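Local atomic coordinates of OBCA, Oxalate Biosynthetic Component A (Burkholderia glumae, PDB entry 4NNB), a protein that pairs an N-terminal domain of its own family with a TIM-barrel enzyme domain in which a magnesium ion and an oxaloacetate ion are bound. Residues N125-A128 with R129-L133; S397-A400 with R401-E405; R421-E424 with L425-Q429; L457-D460 with V461-L465; S500-R503 with E504-G508. All blocks are in the same frame, centred on the assembly; numbering follows the deposited sequence.

Interaction 1. Residues N125-A128 with R129-L133; sequences NKLA and RRIVL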
loop_
_atom_site.group_PDB
_atom_site.type_symbol
_atom_site.label_atom_id
_atom_site.label_comp_id
_atom_site.label_asym_id
_atom_site.label_seq_id
_atom_site.Cartn_x
_atom_site.Cartn_y
_atom_site.Cartn_z
ATOM N N ASN A 125 25.147 -0.717 1.864
ATOM C CA ASN A 125 23.792 -0.451 2.327
ATOM C C ASN A 125 22.752 -0.938 1.335
ATOM O O ASN A 125 21.754 -1.534 1.723
ATOM C CB ASN A 125 23.590 1.036 2.628
ATOM C CG ASN A 125 24.201 1.448 3.948
ATOM O OD1 ASN A 125 24.587 0.603 4.758
ATOM N ND2 ASN A 125 24.283 2.756 4.181
ATOM N N LYS A 126 22.997 -0.706 0.052
ATOM C CA LYS A 126 22.059 -1.131 -0.976
ATOM C C LYS A 126 21.858 -2.644 -1.026
ATOM O O LYS A 126 20.727 -3.117 -1.158
ATOM C CB LYS A 126 22.487 -0.602 -2.347
ATOM C CG LYS A 126 21.839 0.731 -2.711
ATOM C CD LYS A 126 22.687 1.499 -3.710
ATOM C CE LYS A 126 21.833 2.158 -4.780
ATOM N NZ LYS A 126 21.184 1.138 -5.657
ATOM N N LEU A 127 22.949 -3.399 -0.941
ATOM C CA LEU A 127 22.860 -4.857 -0.989
ATOM C C LEU A 127 22.164 -5.390 0.274
ATOM O O LEU A 127 21.287 -6.251 0.196
ATOM C CB LEU A 127 24.254 -5.481 -1.162
ATOM C CG LEU A 127 24.247 -6.998 -1.396
ATOM C CD1 LEU A 127 23.124 -7.385 -2.349
ATOM C CD2 LEU A 127 25.584 -7.499 -1.935
ATOM N N ALA A 128 22.549 -4.864 1.431
ATOM C CA ALA A 128 21.908 -5.245 2.685
ATOM C C ALA A 128 20.391 -4.974 2.666
ATOM O O ALA A 128 19.610 -5.820 3.098
ATOM C CB ALA A 128 22.574 -4.545 3.867
ATOM N N ARG A 129 19.982 -3.810 2.155
ATOM C CA ARG A 129 18.557 -3.470 2.057
ATOM C C ARG A 129 17.817 -4.472 1.182
ATOM O O ARG A 129 16.717 -4.894 1.516
ATOM C CB ARG A 129 18.344 -2.061 1.481
ATOM C CG ARG A 129 18.710 -0.925 2.399
ATOM C CD ARG A 129 18.255 0.448 1.861
ATOM N NE ARG A 129 18.985 1.523 2.528
ATOM C CZ ARG A 129 19.828 2.361 1.924
ATOM N NH1 ARG A 129 20.042 2.285 0.613
ATOM N NH2 ARG A 129 20.452 3.287 2.638
ATOM N N ARG A 130 18.422 -4.840 0.057
ATOM C CA ARG A 130 17.824 -5.816 -0.844
ATOM C C ARG A 130 17.543 -7.131 -0.132
ATOM O O ARG A 130 16.464 -7.712 -0.285
ATOM C CB ARG A 130 18.751 -6.098 -2.033
ATOM C CG ARG A 130 18.487 -5.256 -3.269
ATOM C CD ARG A 130 19.515 -5.573 -4.356
ATOM N NE ARG A 130 19.093 -6.659 -5.240
ATOM C CZ ARG A 130 19.865 -7.202 -6.177
ATOM N NH1 ARG A 130 21.109 -6.767 -6.345
ATOM N NH2 ARG A 130 19.396 -8.180 -6.948
ATOM N N ILE A 131 18.526 -7.607 0.629
ATOM C CA ILE A 131 18.395 -8.875 1.339
ATOM C C ILE A 131 17.356 -8.754 2.448
ATOM O O ILE A 131 16.477 -9.617 2.586
ATOM C CB ILE A 131 19.739 -9.330 1.943
ATOM C CG1 ILE A 131 20.751 -9.584 0.824
ATOM C CG2 ILE A 131 19.553 -10.588 2.763
ATOM C CD1 ILE A 131 22.157 -9.832 1.311
ATOM N N VAL A 132 17.466 -7.693 3.246
ATOM C CA VAL A 132 16.522 -7.477 4.334
ATOM C C VAL A 132 15.072 -7.371 3.811
ATOM O O VAL A 132 14.166 -7.994 4.361
ATOM C CB VAL A 132 16.907 -6.260 5.211
ATOM C CG1 VAL A 132 15.811 -5.973 6.228
ATOM C CG2 VAL A 132 18.223 -6.526 5.952
ATOM N N LEU A 133 14.865 -6.618 2.737
ATOM C CA LEU A 133 13.525 -6.491 2.165
ATOM C C LEU A 133 13.022 -7.830 1.616
ATOM O O LEU A 133 11.860 -8.190 1.802
ATOM C CB LEU A 133 13.487 -5.387 1.095
ATOM C CG LEU A 133 13.641 -3.971 1.673
ATOM C CD1 LEU A 133 14.058 -2.980 0.587
ATOM C CD2 LEU A 133 12.354 -3.485 2.393
#
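Asn125 CB lies over one face of the Arg129 guanidinium, 3.9 Å from Arg129 NH2 and displaced toward the rim of the flat group. The amide of Asn125 is not stacked on that face, since its plane and the guanidinium plane are 53° apart. Of the asparagine side chain it is the methylene that comes closest. Lys126 adds a second aliphatic neighbour, its CG coming obliquely to 4.1 Å from Arg129 NH1, while the like charges of the two residues stay well separated, Lys126 NZ being 6.5 Å from Arg129 NH1.

The root of the arginine explains how it reaches back along the helix. With CG beside its own backbone N (chi1 -72°), Arg129 turns toward the preceding turn, and Arg129 CG passes 3.2 Å from Asn125 O; from there the chain runs extended to NE. That same carbonyl accepts the helical bond from Arg129 N at 2.9 Å. Three further bonds of this i to i+4 kind follow, ending with Val132 N to Ala128 O. On another flank Leu127 CG meets Ile131 CD1 at 4.4 Å, a looser apolar touch.

What fixes the guanidinium comes from farther off in the chain: Glu414 forms a salt bridge with Arg129 NH2, and the carbonyl of Gly487 receives NE. Around helix 125-137, Leu127, Arg130 and Ile131 pack against helix 161-170, Ile131 and Val132 against Leu120 of helix 117-121, and Val132 and Leu133 against strand 489-491.

Interaction 2. Residues S397-A400 with R401-E405; sequences SLIA and RVVRE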
loop_
_atom_site.group_PDB
_atom_site.type_symbol
_atom_site.label_atom_id
_atom_site.label_comp_id
_atom_site.label_asym_id
_atom_site.label_seq_id
_atom_site.Cartn_x
_atom_site.Cartn_y
_atom_site.Cartn_z
ATOM N N SER A 397 0.313 16.005 -12.242
ATOM C CA SER A 397 0.672 15.612 -10.880
ATOM C C SER A 397 0.664 16.810 -9.928
ATOM O O SER A 397 0.989 17.927 -10.329
ATOM C CB SER A 397 2.065 14.963 -10.861
ATOM O OG SER A 397 2.214 13.993 -11.882
ATOM N N LEU A 398 0.307 16.581 -8.668
ATOM C CA LEU A 398 0.358 17.655 -7.674
ATOM C C LEU A 398 1.791 18.164 -7.520
ATOM O O LEU A 398 2.040 19.373 -7.527
ATOM C CB LEU A 398 -0.159 17.181 -6.322
ATOM C CG LEU A 398 -1.609 16.722 -6.220
ATOM C CD1 LEU A 398 -1.933 16.526 -4.746
ATOM C CD2 LEU A 398 -2.542 17.730 -6.867
ATOM N N ILE A 399 2.721 17.228 -7.358
ATOM C CA ILE A 399 4.140 17.543 -7.420
ATOM C C ILE A 399 4.543 17.220 -8.848
ATOM O O ILE A 399 4.541 16.057 -9.246
ATOM C CB ILE A 399 4.967 16.686 -6.435
ATOM C CG1 ILE A 399 4.478 16.893 -4.993
ATOM C CG2 ILE A 399 6.454 17.019 -6.561
ATOM C CD1 ILE A 399 5.177 15.998 -3.945
ATOM N N ALA A 400 4.844 18.254 -9.629
ATOM C CA ALA A 400 5.226 18.074 -11.029
ATOM C C ALA A 400 6.254 16.958 -11.156
ATOM O O ALA A 400 7.149 16.843 -10.312
ATOM C CB ALA A 400 5.768 19.380 -11.597
ATOM N N ARG A 401 6.114 16.121 -12.181
ATOM C CA ARG A 401 6.974 14.950 -12.302
ATOM C C ARG A 401 8.453 15.332 -12.310
ATOM O O ARG A 401 9.256 14.681 -11.649
ATOM C CB ARG A 401 6.637 14.102 -13.534
ATOM C CG ARG A 401 7.628 12.944 -13.732
ATOM C CD ARG A 401 7.148 11.912 -14.740
ATOM N NE ARG A 401 8.038 10.752 -14.773
ATOM C CZ ARG A 401 7.642 9.502 -15.002
ATOM N NH1 ARG A 401 8.529 8.510 -15.003
ATOM N NH2 ARG A 401 6.358 9.235 -15.222
ATOM N N VAL A 402 8.800 16.399 -13.027
ATOM C CA VAL A 402 10.194 16.848 -13.072
ATOM C C VAL A 402 10.708 17.218 -11.680
ATOM O O VAL A 402 11.860 16.922 -11.335
ATOM C CB VAL A 402 10.416 18.011 -14.067
ATOM C CG1 VAL A 402 10.178 17.540 -15.483
ATOM C CG2 VAL A 402 9.512 19.186 -13.747
ATOM N N VAL A 403 9.849 17.842 -10.877
ATOM C CA VAL A 403 10.202 18.184 -9.508
ATOM C C VAL A 403 10.220 16.926 -8.637
ATOM O O VAL A 403 11.112 16.748 -7.803
ATOM C CB VAL A 403 9.246 19.236 -8.913
ATOM C CG1 VAL A 403 9.600 19.525 -7.458
ATOM C CG2 VAL A 403 9.288 20.522 -9.733
ATOM N N ARG A 404 9.251 16.043 -8.848
ATOM C CA ARG A 404 9.199 14.781 -8.105
ATOM C C ARG A 404 10.451 13.927 -8.344
ATOM O O ARG A 404 10.978 13.305 -7.415
ATOM C CB ARG A 404 7.950 13.982 -8.486
ATOM C CG ARG A 404 7.554 12.921 -7.469
ATOM C CD ARG A 404 7.550 11.544 -8.106
ATOM N NE ARG A 404 8.898 11.072 -8.314
ATOM C CZ ARG A 404 9.336 10.461 -9.407
ATOM N NH1 ARG A 404 8.531 10.225 -10.431
ATOM N NH2 ARG A 404 10.597 10.083 -9.463
ATOM N N GLU A 405 10.911 13.885 -9.592
ATOM C CA GLU A 405 12.141 13.168 -9.927
ATOM C C GLU A 405 13.354 13.736 -9.170
ATOM O O GLU A 405 14.222 12.983 -8.729
ATOM C CB GLU A 405 12.368 13.160 -11.445
ATOM C CG GLU A 405 11.363 12.283 -12.203
ATOM C CD GLU A 405 11.450 12.427 -13.712
ATOM O OE1 GLU A 405 11.960 13.458 -14.197
ATOM O OE2 GLU A 405 11.008 11.506 -14.414
#
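The guanidinium of Arg401, at the start of a helix whose first turn packs on Ile399 and Ala400, has the Glu405 carboxylate at its edge. The salt bridge from Arg401 NE to Glu405 OE2 is 3.1 Å long and lies almost in the guanidinium plane, yet it meets the carboxylate from 49° above the carboxylate's own plane. A second donor of the same group, Arg401 NH2, is taken by Gln319. The Arg404 guanidinium leads away from the contact to a salt bridge with Asp382.

Nearer the backbone, the packing is apolar. With Ile399 CG2 anti to its backbone N, that methyl is directed at the helix, 3.9 Å from Arg404 CB and 4.1 Å from Val403 CG1. Ala400 CB touches Val403 CG2, also at 4.1 Å. A short backbone hydrogen bond crosses the join: Arg404 N to Ala400 O, 2.7 Å and fairly straight at 163°.

Ala400 occupies the N-cap position but has no polar side chain with which to cap. Asp395 OD2 receives Arg401 N, and Gln429 OE1 accepts Ala400 N. Helix 401-413 thus begins with the N-H of its N-cap residue and that of its first residue each met by a side chain from outside the turn.

Interaction 3. Residues R421-E424 with L425-Q429; sequences RAVE and LAIGQ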
loop_
_atom_site.group_PDB
_atom_site.type_symbol
_atom_site.label_atom_id
_atom_site.label_comp_id
_atom_site.label_asym_id
_atom_site.label_seq_id
_atom_site.Cartn_x
_atom_site.Cartn_y
_atom_site.Cartn_z
ATOM N N ARG A 421 16.472 20.028 1.132
ATOM C CA ARG A 421 16.129 20.516 -0.201
ATOM C C ARG A 421 14.864 19.810 -0.705
ATOM O O ARG A 421 13.973 20.449 -1.266
ATOM C CB ARG A 421 17.287 20.340 -1.200
ATOM C CG ARG A 421 18.534 21.194 -0.891
ATOM C CD ARG A 421 19.335 21.595 -2.153
ATOM N NE ARG A 421 19.984 20.472 -2.842
ATOM C CZ ARG A 421 21.119 19.898 -2.443
ATOM N NH1 ARG A 421 21.734 20.325 -1.345
ATOM N NH2 ARG A 421 21.637 18.888 -3.134
ATOM N N ALA A 422 14.783 18.498 -0.477
ATOM C CA ALA A 422 13.629 17.711 -0.916
ATOM C C ALA A 422 12.326 18.215 -0.289
ATOM O O ALA A 422 11.334 18.398 -0.992
ATOM C CB ALA A 422 13.840 16.233 -0.614
ATOM N N VAL A 423 12.335 18.432 1.024
ATOM C CA VAL A 423 11.204 19.029 1.729
ATOM C C VAL A 423 10.789 20.369 1.117
ATOM O O VAL A 423 9.598 20.628 0.923
ATOM C CB VAL A 423 11.513 19.220 3.228
ATOM C CG1 VAL A 423 10.424 20.041 3.912
ATOM C CG2 VAL A 423 11.668 17.874 3.914
ATOM N N GLU A 424 11.775 21.205 0.807
ATOM C CA GLU A 424 11.533 22.517 0.210
ATOM C C GLU A 424 10.797 22.414 -1.129
ATOM O O GLU A 424 9.835 23.144 -1.376
ATOM C CB GLU A 424 12.860 23.272 0.028
ATOM C CG GLU A 424 12.729 24.619 -0.676
ATOM C CD GLU A 424 14.016 25.440 -0.640
ATOM O OE1 GLU A 424 13.933 26.674 -0.839
ATOM O OE2 GLU A 424 15.104 24.853 -0.412
ATOM N N LEU A 425 11.255 21.512 -1.990
ATOM C CA LEU A 425 10.636 21.325 -3.296
ATOM C C LEU A 425 9.206 20.819 -3.161
ATOM O O LEU A 425 8.333 21.197 -3.942
ATOM C CB LEU A 425 11.439 20.339 -4.137
ATOM C CG LEU A 425 12.906 20.687 -4.370
ATOM C CD1 LEU A 425 13.606 19.562 -5.110
ATOM C CD2 LEU A 425 13.016 21.977 -5.149
ATOM N N ALA A 426 8.979 19.957 -2.175
ATOM C CA ALA A 426 7.657 19.378 -1.953
ATOM C C ALA A 426 6.688 20.461 -1.514
ATOM O O ALA A 426 5.597 20.609 -2.090
ATOM C CB ALA A 426 7.727 18.270 -0.911
ATOM N N ILE A 427 7.096 21.219 -0.498
ATOM C CA ILE A 427 6.300 22.332 0.011
ATOM C C ILE A 427 5.992 23.371 -1.071
ATOM O O ILE A 427 4.859 23.850 -1.161
ATOM C CB ILE A 427 6.972 23.001 1.236
ATOM C CG1 ILE A 427 6.940 22.042 2.421
ATOM C CG2 ILE A 427 6.260 24.284 1.620
ATOM C CD1 ILE A 427 7.483 22.621 3.715
ATOM N N GLY A 428 6.990 23.704 -1.892
ATOM C CA GLY A 428 6.803 24.669 -2.966
ATOM C C GLY A 428 5.773 24.214 -3.989
ATOM O O GLY A 428 5.009 25.022 -4.523
ATOM N N GLN A 429 5.751 22.914 -4.269
ATOM C CA GLN A 429 4.769 22.371 -5.201
ATOM C C GLN A 429 3.381 22.279 -4.567
ATOM O O GLN A 429 2.377 22.597 -5.209
ATOM C CB GLN A 429 5.218 21.001 -5.708
ATOM C CG GLN A 429 6.377 21.061 -6.678
ATOM C CD GLN A 429 5.956 21.608 -8.017
ATOM O OE1 GLN A 429 5.174 20.981 -8.734
ATOM N NE2 GLN A 429 6.455 22.791 -8.359
#
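Val423 and Ile427, one turn apart, lie side by side and point the same way, with Val423 CG1 3.9 Å from Ile427 CD1. The isoleucine is set there by its first torsion (chi1 -69°), which places CG1 beside the backbone N and 3.4 Å from Val423 O. The same carbonyl accepts Ile427 N at 2.9 Å with a nearly linear N-H...O angle of 175°, so backbone bond and methyl contact reinforce one register. Leu425 uses the turn similarly: its CG sits 3.3 Å from Arg421 O, the acceptor of Leu425 N.

Close packing continues where Ala422 and Ala426 are buried. Ala422 touches Leu457 and Ala426 touches Val461, consistent with small side chains allowing a close approach, and Leu425 spreads over Glu406 and Leu410 of helix 401-413.

The outer side is much looser. Arg421 leads its guanidinium away, its side chain coming no nearer than 5.4 Å to residues 425-429. Glu424 is extended and exposed, and its turn is tied by the backbone bond from Gly428 N to Glu424 O at 2.9 Å.

A mainly apolar, more buried flank and a charged, exposed one are consistent with an amphipathic helix. Helix 416-440 belongs to the connection between the parallel strands 373-378 and 444-449, neighbours in a closed eight-strand circuit, as expected for an outer helix of a TIM barrel.

Interaction 4. Residues L457-D460 with V461-L465; sequences LLVD and VALGL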
loop_
_atom_site.group_PDB
_atom_site.type_symbol
_atom_site.label_atom_id
_atom_site.label_comp_id
_atom_site.label_asym_id
_atom_site.label_seq_id
_atom_site.Cartn_x
_atom_site.Cartn_y
_atom_site.Cartn_z
ATOM N N LEU A 457 9.574 12.167 4.078
ATOM C CA LEU A 457 9.155 13.555 3.938
ATOM C C LEU A 457 7.842 13.848 4.646
ATOM O O LEU A 457 7.521 15.012 4.885
ATOM C CB LEU A 457 8.979 13.897 2.452
ATOM C CG LEU A 457 10.190 13.759 1.541
ATOM C CD1 LEU A 457 9.790 13.979 0.096
ATOM C CD2 LEU A 457 11.265 14.758 1.957
ATOM N N LEU A 458 7.078 12.800 4.967
ATOM C CA LEU A 458 5.687 12.957 5.420
ATOM C C LEU A 458 5.472 13.988 6.512
ATOM O O LEU A 458 4.651 14.897 6.364
ATOM C CB LEU A 458 5.118 11.630 5.915
ATOM C CG LEU A 458 4.301 10.781 4.953
ATOM C CD1 LEU A 458 3.800 9.557 5.710
ATOM C CD2 LEU A 458 3.140 11.577 4.335
ATOM N N VAL A 459 6.186 13.831 7.622
ATOM C CA VAL A 459 5.987 14.720 8.757
ATOM C C VAL A 459 6.457 16.150 8.480
ATOM O O VAL A 459 5.740 17.095 8.800
ATOM C CB VAL A 459 6.621 14.158 10.042
ATOM C CG1 VAL A 459 6.545 15.183 11.175
ATOM C CG2 VAL A 459 5.914 12.876 10.436
ATOM N N ASP A 460 7.636 16.315 7.884
ATOM C CA ASP A 460 8.138 17.662 7.613
ATOM C C ASP A 460 7.194 18.415 6.671
ATOM O O ASP A 460 6.857 19.577 6.917
ATOM C CB ASP A 460 9.537 17.631 7.003
ATOM C CG ASP A 460 10.619 17.292 8.021
ATOM O OD1 ASP A 460 10.418 17.528 9.230
ATOM O OD2 ASP A 460 11.673 16.784 7.597
ATOM N N VAL A 461 6.769 17.743 5.602
ATOM C CA VAL A 461 5.889 18.361 4.612
ATOM C C VAL A 461 4.535 18.714 5.205
ATOM O O VAL A 461 4.011 19.801 4.970
ATOM C CB VAL A 461 5.697 17.459 3.383
ATOM C CG1 VAL A 461 4.607 18.016 2.466
ATOM C CG2 VAL A 461 6.992 17.327 2.628
ATOM N N ALA A 462 3.971 17.806 5.996
ATOM C CA ALA A 462 2.654 18.038 6.572
ATOM C C ALA A 462 2.674 19.183 7.585
ATOM O O ALA A 462 1.747 20.008 7.651
ATOM C CB ALA A 462 2.131 16.771 7.221
ATOM N N LEU A 463 3.726 19.213 8.396
ATOM C CA LEU A 463 3.850 20.233 9.422
ATOM C C LEU A 463 4.105 21.594 8.774
ATOM O O LEU A 463 3.544 22.607 9.195
ATOM C CB LEU A 463 4.967 19.849 10.399
ATOM C CG LEU A 463 4.518 19.408 11.800
ATOM C CD1 LEU A 463 3.129 18.807 11.829
ATOM C CD2 LEU A 463 5.521 18.453 12.436
ATOM N N GLY A 464 4.924 21.608 7.730
ATOM C CA GLY A 464 5.283 22.849 7.071
ATOM C C GLY A 464 4.146 23.437 6.256
ATOM O O GLY A 464 4.147 24.635 5.955
ATOM N N LEU A 465 3.182 22.596 5.887
ATOM C CA LEU A 465 2.028 23.045 5.110
ATOM C C LEU A 465 0.863 23.408 6.010
ATOM O O LEU A 465 -0.137 23.966 5.548
ATOM C CB LEU A 465 1.592 21.967 4.116
ATOM C CG LEU A 465 2.499 21.773 2.911
ATOM C CD1 LEU A 465 2.117 20.500 2.142
ATOM C CD2 LEU A 465 2.480 23.005 1.996
#
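Val459 and Leu463 stand side by side with their ends directed alike, and Val459 CG1 meets Leu463 CD2 at 3.7 Å. Leu463 has a first torsion of -109°, away from a staggered value, which may reflect some strain; its CB comes to 3.3 Å from Val459 O. Roughly on the opposite side of the helix, the second apolar pair is less intimate. Here Val461 directs CG2 beside its backbone N and back along the chain, to 4.0 Å from Leu457 CB and 3.3 Å from Leu457 O.

That carbonyl also accepts Val461 N at 2.9 Å. Three more helical bonds follow, the last from Gly464 N to Asp460 O.

Asp460 spends both carboxylate oxygens outside the two segments, OD1 in a salt bridge with Arg509 and OD2 on His419 NE2. A negative charge so flanked is probably stabilised.

Short helix 458-465 links strands 444-449 and 469-472 in a beta-alpha-beta unit: Leu458 and Ala462 rest on Ile470 of the second strand, Val461 and Leu465 meet helix 416-440, and Val459 meets helix 495-507.

Interaction 5. Residues S500-R503 with E504-G508; sequences SLVR and EELLG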
loop_
_atom_site.group_PDB
_atom_site.type_symbol
_atom_site.label_atom_id
_atom_site.label_comp_id
_atom_site.label_asym_id
_atom_site.label_seq_id
_atom_site.Cartn_x
_atom_site.Cartn_y
_atom_site.Cartn_z
ATOM N N SER A 500 1.979 3.522 14.452
ATOM C CA SER A 500 2.702 3.750 15.715
ATOM C C SER A 500 3.901 4.643 15.495
ATOM O O SER A 500 4.145 5.559 16.272
ATOM C CB SER A 500 3.178 2.429 16.340
ATOM O OG SER A 500 2.092 1.572 16.612
ATOM N N LEU A 501 4.639 4.363 14.425
ATOM C CA LEU A 501 5.853 5.095 14.101
ATOM C C LEU A 501 5.593 6.535 13.683
ATOM O O LEU A 501 6.313 7.439 14.103
ATOM C CB LEU A 501 6.650 4.361 13.023
ATOM C CG LEU A 501 7.354 3.094 13.509
ATOM C CD1 LEU A 501 7.841 2.266 12.328
ATOM C CD2 LEU A 501 8.523 3.461 14.427
ATOM N N VAL A 502 4.577 6.773 12.863
ATOM C CA VAL A 502 4.284 8.154 12.507
ATOM C C VAL A 502 3.755 8.933 13.719
ATOM O O VAL A 502 4.079 10.104 13.891
ATOM C CB VAL A 502 3.330 8.283 11.297
ATOM C CG1 VAL A 502 1.902 7.998 11.710
ATOM C CG2 VAL A 502 3.429 9.692 10.724
ATOM N N ARG A 503 2.956 8.275 14.557
ATOM C CA ARG A 503 2.460 8.872 15.795
ATOM C C ARG A 503 3.636 9.296 16.664
ATOM O O ARG A 503 3.663 10.400 17.212
ATOM C CB ARG A 503 1.607 7.860 16.546
ATOM C CG ARG A 503 1.041 8.355 17.882
ATOM C CD ARG A 503 0.253 7.238 18.547
ATOM N NE ARG A 503 -0.255 7.582 19.872
ATOM C CZ ARG A 503 0.420 7.388 21.000
ATOM N NH1 ARG A 503 1.644 6.868 20.963
ATOM N NH2 ARG A 503 -0.122 7.716 22.165
ATOM N N GLU A 504 4.617 8.407 16.763
ATOM C CA GLU A 504 5.825 8.652 17.542
ATOM C C GLU A 504 6.582 9.881 17.030
ATOM O O GLU A 504 6.914 10.783 17.805
ATOM C CB GLU A 504 6.701 7.394 17.502
ATOM C CG GLU A 504 8.042 7.481 18.208
ATOM C CD GLU A 504 8.787 6.153 18.148
ATOM O OE1 GLU A 504 8.819 5.449 19.181
ATOM O OE2 GLU A 504 9.326 5.811 17.068
ATOM N N GLU A 505 6.840 9.923 15.727
ATOM C CA GLU A 505 7.531 11.059 15.122
ATOM C C GLU A 505 6.762 12.375 15.310
ATOM O O GLU A 505 7.369 13.429 15.539
ATOM C CB GLU A 505 7.819 10.794 13.637
ATOM C CG GLU A 505 8.532 11.946 12.941
ATOM C CD GLU A 505 9.080 11.584 11.570
ATOM O OE1 GLU A 505 8.664 10.553 10.995
ATOM O OE2 GLU A 505 9.942 12.340 11.067
ATOM N N LEU A 506 5.433 12.313 15.234
ATOM C CA LEU A 506 4.611 13.512 15.421
ATOM C C LEU A 506 4.728 14.052 16.852
ATOM O O LEU A 506 4.979 15.242 17.059
ATOM C CB LEU A 506 3.144 13.238 15.063
ATOM C CG LEU A 506 2.835 13.249 13.558
ATOM C CD1 LEU A 506 1.451 12.673 13.273
ATOM C CD2 LEU A 506 2.955 14.668 12.982
ATOM N N LEU A 507 4.554 13.168 17.829
ATOM C CA LEU A 507 4.668 13.524 19.240
ATOM C C LEU A 507 6.040 14.125 19.578
ATOM O O LEU A 507 6.143 15.038 20.391
ATOM C CB LEU A 507 4.380 12.306 20.111
ATOM C CG LEU A 507 2.911 11.905 20.172
ATOM C CD1 LEU A 507 2.731 10.621 20.979
ATOM C CD2 LEU A 507 2.089 13.038 20.761
ATOM N N GLY A 508 7.081 13.629 18.924
ATOM C CA GLY A 508 8.422 14.159 19.108
ATOM C C GLY A 508 8.644 15.568 18.581
ATOM O O GLY A 508 9.707 16.154 18.814
HETATM O O HOH W 1 9.036 7.018 14.711
#
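Leu501 O is held by two donors: Glu505 N, at 3.0 Å in the regular helical bond, and a water 2.8 Å away. The same water gives its other hydrogen to Glu504 OE2 at 2.7 Å, and so bridges a backbone carbonyl to a side-chain carboxylate three residues on. Glu504 reaches this point with an extended chain, CG anti to the backbone N (chi1 177°), lying alongside Leu501 and pointing the same way. Leu501 CD2 comes within 3.6 Å of Glu504 OE2, a methyl-to-oxygen touch next to the water.

Farther along the helix, Arg503 and Leu507 meet at a slant. Leu507 CD1 lies over one face of the Arg503 guanidinium, 3.9 Å from Arg503 NH1 and set toward the rim, which is apolar packing on a flat cationic group. Leu507 N also bonds Arg503 O at 3.0 Å, with a straight N-H...O angle of 172°. On the buried side Val502 CG2 and Leu506 CD1 are 4.4 Å apart, a modest contact; both residues also pack on Ile470 of strand 469-472. Glu505 sends OE2 to a salt bridge with Arg509, beyond the helix.

The chemistry differs from place to place. Val502 and Leu506 give a buried, aliphatic inner side. Arg503 is exposed yet still touches Ile8 and Ile513 of the strands, and the methyl on its guanidinium offers apolar contact only. Glu504, by contrast, is hydrogen-bonded by the water: OE2 acting as acceptor is consistent with an ionised carboxylate, which the water would help to stabilise.

Interactions 2 to 5 form a chain of contacts round the barrel domain, while interaction 1 stands apart, its centre 25 to 28 Å from the others. Interactions 2 and 3, centres 10 Å apart, meet where Val403 CG1 lies 3.7 Å from Gln429 CG. Interactions 3 and 4, centres also 10 Å apart, join through Ala426 CB and Val461 CG2 at 3.7 Å. Interactions 4 and 5, centres 13 Å apart, touch through Val459 CG2 and Glu505 CD at 3.6 Å. None contributes a residue to the magnesium or oxaloacetate site. Links to the site can be traced through sequence neighbours: Gln319, bonded to Arg401, follows pocket residue Phe318, and strand 469-472, on which helix 458-465 packs, precedes metal ligand Glu475.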